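Local coordinates for uncharacterized protein (Bacteroides fragilis, PDB 4FR9) that is of unknown function but is BLIP-like in structure and belongs to a putative beta-lactamase-inhibitor-like, PepSY-like family, at residues M62-L67 with D93-E98; S104-V109 with D118-E123. All blocks are in the same frame, centred on the assembly; numbering follows the deposited sequence. Where two conformers were deposited one is given.

Contact 1: residues M62-L67 with D93-E98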
# COMPACT_ATOMS: atom_id res chain seq x y z
N MSE A 62 3.61 -7.50 -2.13
CA MSE A 62 3.34 -6.07 -1.95
C MSE A 62 3.33 -5.72 -0.49
O MSE A 62 2.87 -6.49 0.33
CB MSE A 62 1.98 -5.71 -2.56
CG MSE A 62 1.78 -4.17 -2.69
SE MSE A 62 0.09 -3.75 -3.55
CE MSE A 62 -1.06 -4.17 -2.12
N THR A 63 3.75 -4.49 -0.17
CA THR A 63 3.49 -3.88 1.12
C THR A 63 2.82 -2.55 0.90
O THR A 63 3.35 -1.73 0.13
CB THR A 63 4.79 -3.70 1.93
OG1 THR A 63 5.39 -5.00 2.11
CG2 THR A 63 4.55 -3.04 3.26
N GLU A 64 1.74 -2.29 1.61
CA GLU A 64 1.13 -0.98 1.69
C GLU A 64 1.41 -0.40 3.07
O GLU A 64 1.11 -1.04 4.08
CB GLU A 64 -0.38 -1.09 1.50
CG GLU A 64 -1.07 0.24 1.62
CD GLU A 64 -2.55 0.23 1.32
OE1 GLU A 64 -3.04 -0.69 0.62
OE2 GLU A 64 -3.24 1.20 1.72
N THR A 65 1.98 0.81 3.09
CA THR A 65 2.29 1.52 4.32
C THR A 65 1.44 2.77 4.42
O THR A 65 1.42 3.58 3.49
CB THR A 65 3.76 1.91 4.37
OG1 THR A 65 4.56 0.71 4.28
CG2 THR A 65 4.10 2.66 5.65
N GLU A 66 0.76 2.95 5.54
CA GLU A 66 -0.01 4.14 5.76
C GLU A 66 0.89 5.33 6.16
O GLU A 66 1.74 5.20 7.03
CB GLU A 66 -1.05 3.87 6.85
CG GLU A 66 -1.97 5.01 7.13
CD GLU A 66 -2.81 5.35 5.94
OE1 GLU A 66 -3.63 4.51 5.51
OE2 GLU A 66 -2.63 6.46 5.41
N LEU A 67 0.73 6.45 5.47
CA LEU A 67 1.43 7.70 5.80
C LEU A 67 0.39 8.68 6.39
O LEU A 67 -0.80 8.55 6.18
CB LEU A 67 2.12 8.27 4.57
CG LEU A 67 3.28 7.43 4.03
CD1 LEU A 67 3.93 8.14 2.82
CD2 LEU A 67 4.34 7.01 5.08
N ASP A 93 -6.17 10.44 1.80
CA ASP A 93 -5.22 9.49 2.33
C ASP A 93 -3.93 9.55 1.54
O ASP A 93 -3.88 10.08 0.43
CB ASP A 93 -5.74 8.05 2.36
CG ASP A 93 -5.02 7.18 3.38
OD1 ASP A 93 -4.17 7.70 4.16
OD2 ASP A 93 -5.31 5.96 3.43
N VAL A 94 -2.89 9.05 2.17
CA VAL A 94 -1.55 8.98 1.61
C VAL A 94 -0.94 7.65 2.01
O VAL A 94 -0.88 7.36 3.21
CB VAL A 94 -0.67 10.14 2.09
CG1 VAL A 94 0.65 10.09 1.37
CG2 VAL A 94 -1.35 11.50 1.88
N VAL A 95 -0.49 6.86 1.04
CA VAL A 95 0.13 5.57 1.32
C VAL A 95 1.33 5.36 0.43
O VAL A 95 1.48 6.03 -0.60
CB VAL A 95 -0.86 4.37 1.21
CG1 VAL A 95 -2.12 4.58 2.08
CG2 VAL A 95 -1.26 4.12 -0.23
N ILE A 96 2.15 4.39 0.79
CA ILE A 96 3.22 3.87 -0.03
C ILE A 96 2.89 2.44 -0.43
O ILE A 96 2.45 1.65 0.42
CB ILE A 96 4.57 3.75 0.67
CG1 ILE A 96 4.82 4.97 1.55
CG2 ILE A 96 5.71 3.62 -0.40
CD1 ILE A 96 6.16 4.93 2.28
N LEU A 97 3.07 2.09 -1.71
CA LEU A 97 2.99 0.73 -2.21
C LEU A 97 4.36 0.32 -2.68
O LEU A 97 4.99 1.02 -3.46
CB LEU A 97 1.97 0.62 -3.33
CG LEU A 97 0.54 1.03 -2.98
CD1 LEU A 97 -0.37 1.04 -4.21
CD2 LEU A 97 -0.05 0.18 -1.86
N GLU A 98 4.84 -0.82 -2.17
CA GLU A 98 6.11 -1.37 -2.55
C GLU A 98 5.93 -2.76 -3.11
O GLU A 98 5.09 -3.52 -2.63
CB GLU A 98 7.06 -1.40 -1.36
CG GLU A 98 7.48 -0.03 -0.88
CD GLU A 98 8.30 -0.10 0.37
OE1 GLU A 98 7.70 -0.30 1.44
OE2 GLU A 98 9.54 0.03 0.25
O HOH W 1 5.02 0.17 1.70
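Thr63 O accepts the amide hydrogen of Glu98, at 2.9 Å from Glu98 N. An ordered water lies 3.0 Å from Thr63 O and is bonded to it as well. This water joins three groups, since it lies 2.7 Å from Thr65 OG1 and also bonds Glu98 OE1. Thr65 turns OG1 toward it with the hydroxyl anti to its own carbonyl carbon (chi1 -59°). Thr63 OG1 goes another way, to Tyr24 OH and Trp60 NE1. The return bond of the pair runs from Thr63 N to Glu98 O. Two residues on, Thr65 and Ile96 repeat the two-bond pattern. Thr65 N lies 2.8 Å from Ile96 O.

The two segments are neighbouring antiparallel strands near the middle of this chain's seven-stranded antiparallel sheet, within its putative BLIP-like, PepSY-like region. Their axes run at 157°. Strand 52-54 continues the sheet beside 62-67, and strand 105-112 does so beside 93-98.

One face carries Thr63, Thr65, Leu67, Val94, Ile96 and Glu98. There Leu67 crosses Ile96, and its CD1 sits 3.5 Å from Ile96 CG1. The other CD branch, CD2, touches Ile96 CD1. The opposite face carries Glu64, Glu66, Val95 and Leu97. Glu64 lies beside Leu97 and points the same way, with Leu97 CD2 3.6 Å from Glu64 CB and also against CG. Glu64 keeps CG anti to its backbone N (chi1 178°) and stays extended. This carries OE2 out over that face to Val95 CG1, at 3.6 Å. The close approach of the Glu66 and Asp93 carboxylates is doubtful, since both residues have alternate conformers.

Contact 2: residues S104-V109 with D118-E123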
# COMPACT_ATOMS: atom_id res chain seq x y z
N SER A 104 9.31 -0.13 -8.24
CA SER A 104 9.20 -0.83 -6.99
C SER A 104 8.60 -0.08 -5.83
O SER A 104 8.26 -0.69 -4.83
CB SER A 104 10.51 -1.43 -6.60
OG SER A 104 11.51 -0.48 -6.62
N THR A 105 8.46 1.22 -5.99
CA THR A 105 7.79 2.06 -5.02
C THR A 105 6.81 2.97 -5.77
O THR A 105 7.20 3.60 -6.76
CB THR A 105 8.78 2.89 -4.24
OG1 THR A 105 9.74 2.05 -3.61
CG2 THR A 105 8.13 3.73 -3.16
N GLU A 106 5.59 3.07 -5.28
CA GLU A 106 4.56 4.04 -5.74
C GLU A 106 4.08 4.77 -4.49
O GLU A 106 3.75 4.13 -3.50
CB GLU A 106 3.31 3.36 -6.34
CG GLU A 106 3.53 2.66 -7.70
CD GLU A 106 2.46 1.66 -8.08
OE1 GLU A 106 1.59 1.34 -7.25
OE2 GLU A 106 2.55 1.17 -9.23
N PHE A 107 3.98 6.08 -4.54
CA PHE A 107 3.32 6.87 -3.49
C PHE A 107 1.94 7.24 -4.01
O PHE A 107 1.82 7.80 -5.10
CB PHE A 107 4.12 8.13 -3.21
CG PHE A 107 5.43 7.84 -2.58
CD1 PHE A 107 5.52 7.72 -1.18
CD2 PHE A 107 6.55 7.65 -3.32
CE1 PHE A 107 6.71 7.40 -0.59
CE2 PHE A 107 7.77 7.33 -2.71
CZ PHE A 107 7.83 7.22 -1.35
N VAL A 108 0.90 6.95 -3.22
CA VAL A 108 -0.46 7.13 -3.66
C VAL A 108 -1.12 8.18 -2.79
O VAL A 108 -1.25 8.00 -1.58
CB VAL A 108 -1.27 5.83 -3.65
CG1 VAL A 108 -2.62 6.08 -4.27
CG2 VAL A 108 -0.54 4.70 -4.39
N VAL A 109 -1.53 9.26 -3.43
CA VAL A 109 -2.25 10.34 -2.77
C VAL A 109 -3.70 10.28 -3.25
O VAL A 109 -3.95 10.39 -4.46
CB VAL A 109 -1.64 11.72 -3.08
CG1 VAL A 109 -2.40 12.84 -2.31
CG2 VAL A 109 -0.19 11.75 -2.73
N ASP A 118 -7.10 8.44 -7.09
CA ASP A 118 -5.81 8.00 -6.54
C ASP A 118 -4.71 8.39 -7.51
O ASP A 118 -4.71 7.97 -8.67
CB ASP A 118 -5.78 6.46 -6.39
CG ASP A 118 -6.42 5.97 -5.11
OD1 ASP A 118 -6.77 6.78 -4.24
OD2 ASP A 118 -6.56 4.72 -4.98
N LEU A 119 -3.80 9.21 -7.04
CA LEU A 119 -2.65 9.69 -7.80
C LEU A 119 -1.46 8.86 -7.39
O LEU A 119 -1.07 8.84 -6.24
CB LEU A 119 -2.39 11.15 -7.48
CG LEU A 119 -3.53 12.13 -7.66
CD1 LEU A 119 -3.14 13.51 -7.15
CD2 LEU A 119 -3.95 12.17 -9.13
N TYR A 120 -0.87 8.16 -8.36
CA TYR A 120 0.27 7.28 -8.14
C TYR A 120 1.51 7.99 -8.64
O TYR A 120 1.62 8.28 -9.84
CB TYR A 120 0.16 5.96 -8.88
CG TYR A 120 -0.92 5.00 -8.42
CD1 TYR A 120 -2.24 5.31 -8.53
CD2 TYR A 120 -0.57 3.77 -7.88
CE1 TYR A 120 -3.24 4.40 -8.12
CE2 TYR A 120 -1.54 2.86 -7.47
CZ TYR A 120 -2.86 3.20 -7.56
OH TYR A 120 -3.83 2.29 -7.15
N PHE A 121 2.46 8.25 -7.75
CA PHE A 121 3.73 8.91 -8.08
C PHE A 121 4.90 7.96 -7.92
O PHE A 121 4.98 7.20 -6.97
CB PHE A 121 3.96 10.11 -7.17
CG PHE A 121 2.99 11.23 -7.36
CD1 PHE A 121 3.22 12.20 -8.31
CD2 PHE A 121 1.89 11.33 -6.54
CE1 PHE A 121 2.34 13.25 -8.47
CE2 PHE A 121 1.01 12.40 -6.68
CZ PHE A 121 1.23 13.36 -7.64
N SER A 122 5.87 8.10 -8.83
CA SER A 122 7.15 7.46 -8.67
C SER A 122 7.94 8.18 -7.58
O SER A 122 7.64 9.32 -7.20
CB SER A 122 7.93 7.51 -9.97
OG SER A 122 8.28 8.85 -10.26
N GLU A 123 9.02 7.54 -7.12
CA GLU A 123 9.95 8.12 -6.13
C GLU A 123 10.50 9.44 -6.57
O GLU A 123 10.77 10.33 -5.77
CB GLU A 123 11.14 7.17 -5.93
CG GLU A 123 10.81 5.93 -5.18
CD GLU A 123 12.08 5.27 -4.67
OE1 GLU A 123 13.11 5.35 -5.39
OE2 GLU A 123 12.06 4.72 -3.54
O HOH W 2 9.20 4.85 -8.07
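Phe107 and Phe121 exchange two backbone hydrogen bonds, as a pair in an antiparallel beta hairpin built from strands 105-112 and 118-121. Phe107 N reaches Phe121 O with an N-H...O angle of 170°. Phe121 N answers to Phe107 O at 2.8 Å. Val109 and Leu119 satisfy each other in the same way. Leu119 N lies 2.8 Å from Val109 O.

Beyond Phe107-Phe121, at the open end of the hairpin, the chains diverge. A water closes the gap, donating to Thr105 O at 2.7 Å and accepting from Glu123 N.

Glu106 is held from outside the hairpin. Its OE2 forms a salt bridge with Arg143, and its OE1 takes a hydrogen bond with Tyr99 OH. Asp118 OD1 is paired with Thr110 OG1 of the same hairpin, and Ser122 OG with Gly126 N. Phe107 and Phe121 put their rings on the face covered by helix 75-83.

On the other face, Glu106 OE1 meets the edge of the Tyr120 ring, 3.3 Å from CD2. The carboxylate stands almost perpendicular to the ring, at 88°. Val108 CG2 lies over one ring face in a CH-pi contact, 3.9 Å from the Tyr120 centroid.

Strand 60-67 comes first in the chain and supplies 62-67. Twenty-five residues separate 62-67 from 93-98, with helix 75-83 among them. Strand 90-98 then brings the chain back, and contact 1 closes that loop. A short connection leads on to strand 105-112. Contact 2 then closes the much shorter loop between 104-109 and 118-123. The two contacts are in series and neither encloses the other. They meet where strands 90-98 and 105-112 lie side by side. Leu97 N probably bonds Glu106 O, and Val108 N probably bonds Val95 O. Leu97 CD1 also packs on Val108 CG2. Together the contacts tie four successive strands into one sheet, with helix 75-83 packed on the hairpin of contact 2.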